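Local coordinates for YqgE/AlgH family protein (Corynebacterium diphtheriae NCTC 13129, PDB 2GS5) that is of unknown function but belongs to the UPF0301 (AlgH) family of conserved bacterial proteins, at residues A[5-9]-A[10-14]; A[139-142]-A[143-147]. All blocks are in the same frame, centred on the assembly; numbering follows the deposited sequence.

Contact 1. Residues A[5-9]-A[10-14]; sequences RLFNA and MERNE
Arg12 lays its aliphatic stem over the ring of Phe7, five residues earlier in the same continuous stretch. Its CG stands 3.4 Å from the centroid of the Phe7 ring and 7° off the ring normal, a CH-pi contact almost over the ring centre. Fully extended from CG to NE, the Arg12 chain then runs across the phenyl group at about a right angle and carries the guanidinium past the CD2 side. There Phe7 CD2 lies 3.5 Å from Arg12 CZ, over the middle of the guanidinium face, with the two planes 31° apart, tilted rather than parallel. A salt bridge from Arg12 NH1 to Asp4 holds the far end and should limit swinging of the charged group. On the opposite face of the ring sits Leu6 CB, 4.0 Å above the plane and shifted toward the rim, which leaves Phe7 between its own predecessor and Arg12. Met10, a selenomethionine, comes in obliquely. Its chain is straight as far as SE and then bends at chi3 (82°), bringing the methyl CE to 3.4 Å from Phe7 CE1, in apolar contact. The cluster is built by side chains around an irregular bend, which follows a short 3-10 segment that includes Arg5 and Leu6. It lies at the surface, in the loop before strand 19-23, where Phe7 and Met10 rest on Phe156 of strand 155-159, while Leu6 touches Pro184 and Met10 touches Pro182.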
loop_
_atom_site.group_PDB
_atom_site.type_symbol
_atom_site.label_atom_id
_atom_site.label_comp_id
_atom_site.label_asym_id
_atom_site.label_seq_id
_atom_site.Cartn_x
_atom_site.Cartn_y
_atom_site.Cartn_z
ATOM N N ARG A 5 8.195 -19.833 13.596
ATOM C CA ARG A 5 7.862 -20.014 15.015
ATOM C C ARG A 5 6.924 -18.950 15.592
ATOM O O ARG A 5 6.258 -19.200 16.596
ATOM C CB ARG A 5 9.133 -20.064 15.865
ATOM C CG ARG A 5 9.806 -21.418 15.902
ATOM C CD ARG A 5 11.216 -21.324 16.461
ATOM N NE ARG A 5 11.251 -20.676 17.774
ATOM C CZ ARG A 5 11.529 -19.388 18.001
ATOM N NH1 ARG A 5 11.805 -18.545 17.007
ATOM N NH2 ARG A 5 11.525 -18.935 19.251
ATOM N N LEU A 6 6.870 -17.771 14.973
ATOM C CA LEU A 6 5.938 -16.736 15.416
ATOM C C LEU A 6 4.487 -17.200 15.370
ATOM O O LEU A 6 3.651 -16.681 16.105
ATOM C CB LEU A 6 6.088 -15.457 14.582
ATOM C CG LEU A 6 7.235 -14.544 15.008
ATOM C CD1 LEU A 6 7.401 -13.416 14.011
ATOM C CD2 LEU A 6 6.982 -13.988 16.400
ATOM N N PHE A 7 4.197 -18.187 14.523
ATOM C CA PHE A 7 2.818 -18.556 14.215
ATOM C C PHE A 7 2.380 -19.892 14.812
ATOM O O PHE A 7 1.388 -20.477 14.376
ATOM C CB PHE A 7 2.626 -18.534 12.694
ATOM C CG PHE A 7 2.976 -17.209 12.085
ATOM C CD1 PHE A 7 2.124 -16.129 12.236
ATOM C CD2 PHE A 7 4.179 -17.027 11.419
ATOM C CE1 PHE A 7 2.443 -14.891 11.706
ATOM C CE2 PHE A 7 4.512 -15.788 10.888
ATOM C CZ PHE A 7 3.639 -14.722 11.029
ATOM N N ASN A 8 3.089 -20.349 15.835
ATOM C CA ASN A 8 2.758 -21.619 16.477
ATOM C C ASN A 8 1.376 -21.601 17.141
ATOM O O ASN A 8 0.669 -22.602 17.126
ATOM C CB ASN A 8 3.830 -22.003 17.506
ATOM C CG ASN A 8 5.130 -22.468 16.861
ATOM O OD1 ASN A 8 5.204 -22.680 15.650
ATOM N ND2 ASN A 8 6.165 -22.626 17.673
ATOM N N ALA A 9 1.010 -20.469 17.736
ATOM C CA ALA A 9 -0.314 -20.294 18.345
ATOM C C ALA A 9 -1.154 -19.277 17.573
ATOM O O ALA A 9 -2.375 -19.383 17.521
ATOM C CB ALA A 9 -0.170 -19.861 19.794
HETATM N N MSE A 10 -0.482 -18.293 16.984
HETATM C CA MSE A 10 -1.115 -17.211 16.240
HETATM C C MSE A 10 -1.031 -17.554 14.763
HETATM O O MSE A 10 0.016 -17.962 14.299
HETATM C CB MSE A 10 -0.330 -15.931 16.513
HETATM C CG MSE A 10 -0.849 -14.681 15.857
HETATM SE SE MSE A 10 0.406 -13.235 16.216
HETATM C CE MSE A 10 1.715 -13.602 14.822
ATOM N N GLU A 11 -2.120 -17.414 14.020
ATOM C CA GLU A 11 -2.093 -17.779 12.601
ATOM C C GLU A 11 -1.758 -16.603 11.706
ATOM O O GLU A 11 -2.072 -15.459 12.027
ATOM C CB GLU A 11 -3.417 -18.389 12.168
ATOM C CG GLU A 11 -3.654 -19.763 12.759
ATOM C CD GLU A 11 -4.318 -20.699 11.785
ATOM O OE1 GLU A 11 -3.927 -21.892 11.748
ATOM O OE2 GLU A 11 -5.229 -20.238 11.058
ATOM N N ARG A 12 -1.114 -16.911 10.582
ATOM C CA ARG A 12 -0.773 -15.906 9.586
ATOM C C ARG A 12 -2.035 -15.364 8.946
ATOM O O ARG A 12 -2.998 -16.109 8.736
ATOM C CB ARG A 12 0.095 -16.516 8.486
ATOM C CG ARG A 12 1.481 -16.969 8.907
ATOM C CD ARG A 12 2.272 -17.410 7.689
ATOM N NE ARG A 12 3.635 -17.845 7.993
ATOM C CZ ARG A 12 3.955 -19.026 8.515
ATOM N NH1 ARG A 12 5.233 -19.316 8.742
ATOM N NH2 ARG A 12 3.017 -19.920 8.825
ATOM N N ASN A 13 -2.024 -14.069 8.627
ATOM C CA ASN A 13 -3.059 -13.480 7.789
ATOM C C ASN A 13 -2.751 -13.837 6.341
ATOM O O ASN A 13 -1.604 -13.766 5.907
ATOM C CB ASN A 13 -3.093 -11.959 7.937
ATOM C CG ASN A 13 -3.362 -11.500 9.362
ATOM O OD1 ASN A 13 -2.702 -10.586 9.872
ATOM N ND2 ASN A 13 -4.335 -12.131 10.013
ATOM N N GLU A 14 -3.770 -14.217 5.579
ATOM C CA GLU A 14 -3.552 -14.592 4.185
ATOM C C GLU A 14 -3.472 -13.358 3.293
ATOM O O GLU A 14 -4.253 -12.427 3.456
ATOM C CB GLU A 14 -4.653 -15.527 3.697
ATOM C CG GLU A 14 -4.474 -16.951 4.189
ATOM C CD GLU A 14 -3.176 -17.572 3.700
ATOM O OE1 GLU A 14 -2.975 -17.636 2.460
ATOM O OE2 GLU A 14 -2.357 -17.983 4.554
#

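Contact 2. Residues A[139-142]-A[143-147]; sequences AEWA and PGQLA
Ala142 O takes two donors as the chain leaves its strand. The backbone N of Gln145 binds Ala142 O at 3.0 Å with an N-H...O angle of 160°, while water 1 donates to Ala142 O at 2.9 Å. The same water accepts a weak, long bond from Leu146 N at 3.4 Å, and so bridges the turn to the first turn of the helix. Trp141 packs against the start of the helix. Its CD1 lies 3.5 Å from Leu146 CA, and Leu146 CD1 sits over one face of the indole, 4.0 Å from the centroid of the five-membered ring in a CH-pi contact. With CG of Leu146 anti to the backbone nitrogen (chi1 178°), the second torsion then sets CD1 over the ring, nearest NE1, while Leu146 CB packs against Trp141 CG. Glu149, one turn further on, accepts from Trp141 NE1 with one carboxylate oxygen and from Gln145 NE2 with the other, tying the indole N-H to the helix. Pro143 followed by Gly144 at positive phi (80°), closed by the bond from Gln145 N to Ala142 O, makes a classic type II beta turn; with Gly144 as N-cap, it delivers strand 129-141 directly into helix 145-151.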
loop_
_atom_site.group_PDB
_atom_site.type_symbol
_atom_site.label_atom_id
_atom_site.label_comp_id
_atom_site.label_asym_id
_atom_site.label_seq_id
_atom_site.Cartn_x
_atom_site.Cartn_y
_atom_site.Cartn_z
ATOM N N ALA A 139 5.143 -3.405 -7.578
ATOM C CA ALA A 139 5.830 -4.656 -7.272
ATOM C C ALA A 139 4.945 -5.807 -7.756
ATOM O O ALA A 139 3.726 -5.709 -7.732
ATOM C CB ALA A 139 6.078 -4.762 -5.782
ATOM N N GLU A 140 5.577 -6.874 -8.236
ATOM C CA GLU A 140 4.856 -8.045 -8.743
ATOM C C GLU A 140 5.461 -9.307 -8.154
ATOM O O GLU A 140 6.684 -9.405 -8.015
ATOM C CB GLU A 140 4.919 -8.120 -10.284
ATOM C CG GLU A 140 4.094 -9.270 -10.896
ATOM C CD GLU A 140 4.188 -9.387 -12.423
ATOM O OE1 GLU A 140 4.825 -8.536 -13.066
ATOM O OE2 GLU A 140 3.637 -10.369 -12.980
ATOM N N TRP A 141 4.598 -10.263 -7.815
ATOM C CA TRP A 141 5.002 -11.617 -7.427
ATOM C C TRP A 141 4.437 -12.611 -8.417
ATOM O O TRP A 141 3.230 -12.615 -8.689
ATOM C CB TRP A 141 4.509 -11.985 -6.024
ATOM C CG TRP A 141 5.254 -11.292 -4.953
ATOM C CD1 TRP A 141 6.271 -11.801 -4.202
ATOM C CD2 TRP A 141 5.088 -9.933 -4.535
ATOM N NE1 TRP A 141 6.746 -10.844 -3.338
ATOM C CE2 TRP A 141 6.042 -9.686 -3.524
ATOM C CE3 TRP A 141 4.226 -8.900 -4.912
ATOM C CZ2 TRP A 141 6.147 -8.456 -2.878
ATOM C CZ3 TRP A 141 4.344 -7.671 -4.277
ATOM C CH2 TRP A 141 5.293 -7.461 -3.271
ATOM N N ALA A 142 5.302 -13.463 -8.949
ATOM C CA ALA A 142 4.844 -14.579 -9.758
ATOM C C ALA A 142 3.940 -15.483 -8.928
ATOM O O ALA A 142 3.998 -15.468 -7.698
ATOM C CB ALA A 142 6.027 -15.373 -10.272
ATOM N N PRO A 143 3.110 -16.293 -9.599
ATOM C CA PRO A 143 2.298 -17.267 -8.880
ATOM C C PRO A 143 3.122 -18.094 -7.905
ATOM O O PRO A 143 4.176 -18.600 -8.274
ATOM C CB PRO A 143 1.766 -18.160 -9.996
ATOM C CG PRO A 143 1.724 -17.290 -11.187
ATOM C CD PRO A 143 2.876 -16.343 -11.052
ATOM N N GLY A 144 2.647 -18.206 -6.670
ATOM C CA GLY A 144 3.319 -19.002 -5.646
ATOM C C GLY A 144 4.512 -18.343 -4.967
ATOM O O GLY A 144 4.966 -18.807 -3.922
ATOM N N GLN A 145 5.017 -17.250 -5.537
ATOM C CA GLN A 145 6.265 -16.653 -5.060
ATOM C C GLN A 145 6.078 -15.843 -3.777
ATOM O O GLN A 145 6.935 -15.887 -2.889
ATOM C CB GLN A 145 6.892 -15.792 -6.167
ATOM C CG GLN A 145 8.253 -15.187 -5.841
ATOM C CD GLN A 145 9.352 -16.203 -5.562
ATOM O OE1 GLN A 145 9.368 -17.307 -6.120
ATOM N NE2 GLN A 145 10.295 -15.822 -4.700
ATOM N N LEU A 146 4.960 -15.131 -3.660
ATOM C CA LEU A 146 4.670 -14.411 -2.421
ATOM C C LEU A 146 4.568 -15.399 -1.262
ATOM O O LEU A 146 5.141 -15.163 -0.199
ATOM C CB LEU A 146 3.396 -13.579 -2.531
ATOM C CG LEU A 146 2.993 -12.840 -1.252
ATOM C CD1 LEU A 146 4.132 -11.955 -0.737
ATOM C CD2 LEU A 146 1.745 -12.024 -1.518
ATOM N N ALA A 147 3.864 -16.512 -1.474
ATOM C CA ALA A 147 3.754 -17.550 -0.447
ATOM C C ALA A 147 5.123 -18.055 -0.004
ATOM O O ALA A 147 5.392 -18.201 1.194
ATOM C CB ALA A 147 2.934 -18.699 -0.969
HETATM O O HOH W 1 2.263 -14.597 -5.596
#

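Overall arrangement
From the N terminus the chain first forms contact 1, a bend in the loop that precedes strand 19-23. Well over a hundred residues later, contact 2 turns the end of strand 129-141 into helix 145-151. The two are local and in series, neither enclosing nor crossing the other; the centres of contacts 1 and 2 are about 20 Å apart, and the nearest atoms of contacts 1 and 2 about 7 Å apart. The fold nevertheless connects them. Leu146 of contact 2 touches Pro15, just beyond contact 1, and Leu21 on strand 19-23. The helix begun in contact 2 leads on to strand 155-159, which pairs antiparallel with strand 19-23 and carries Phe156, which Phe7 and Met10 touch.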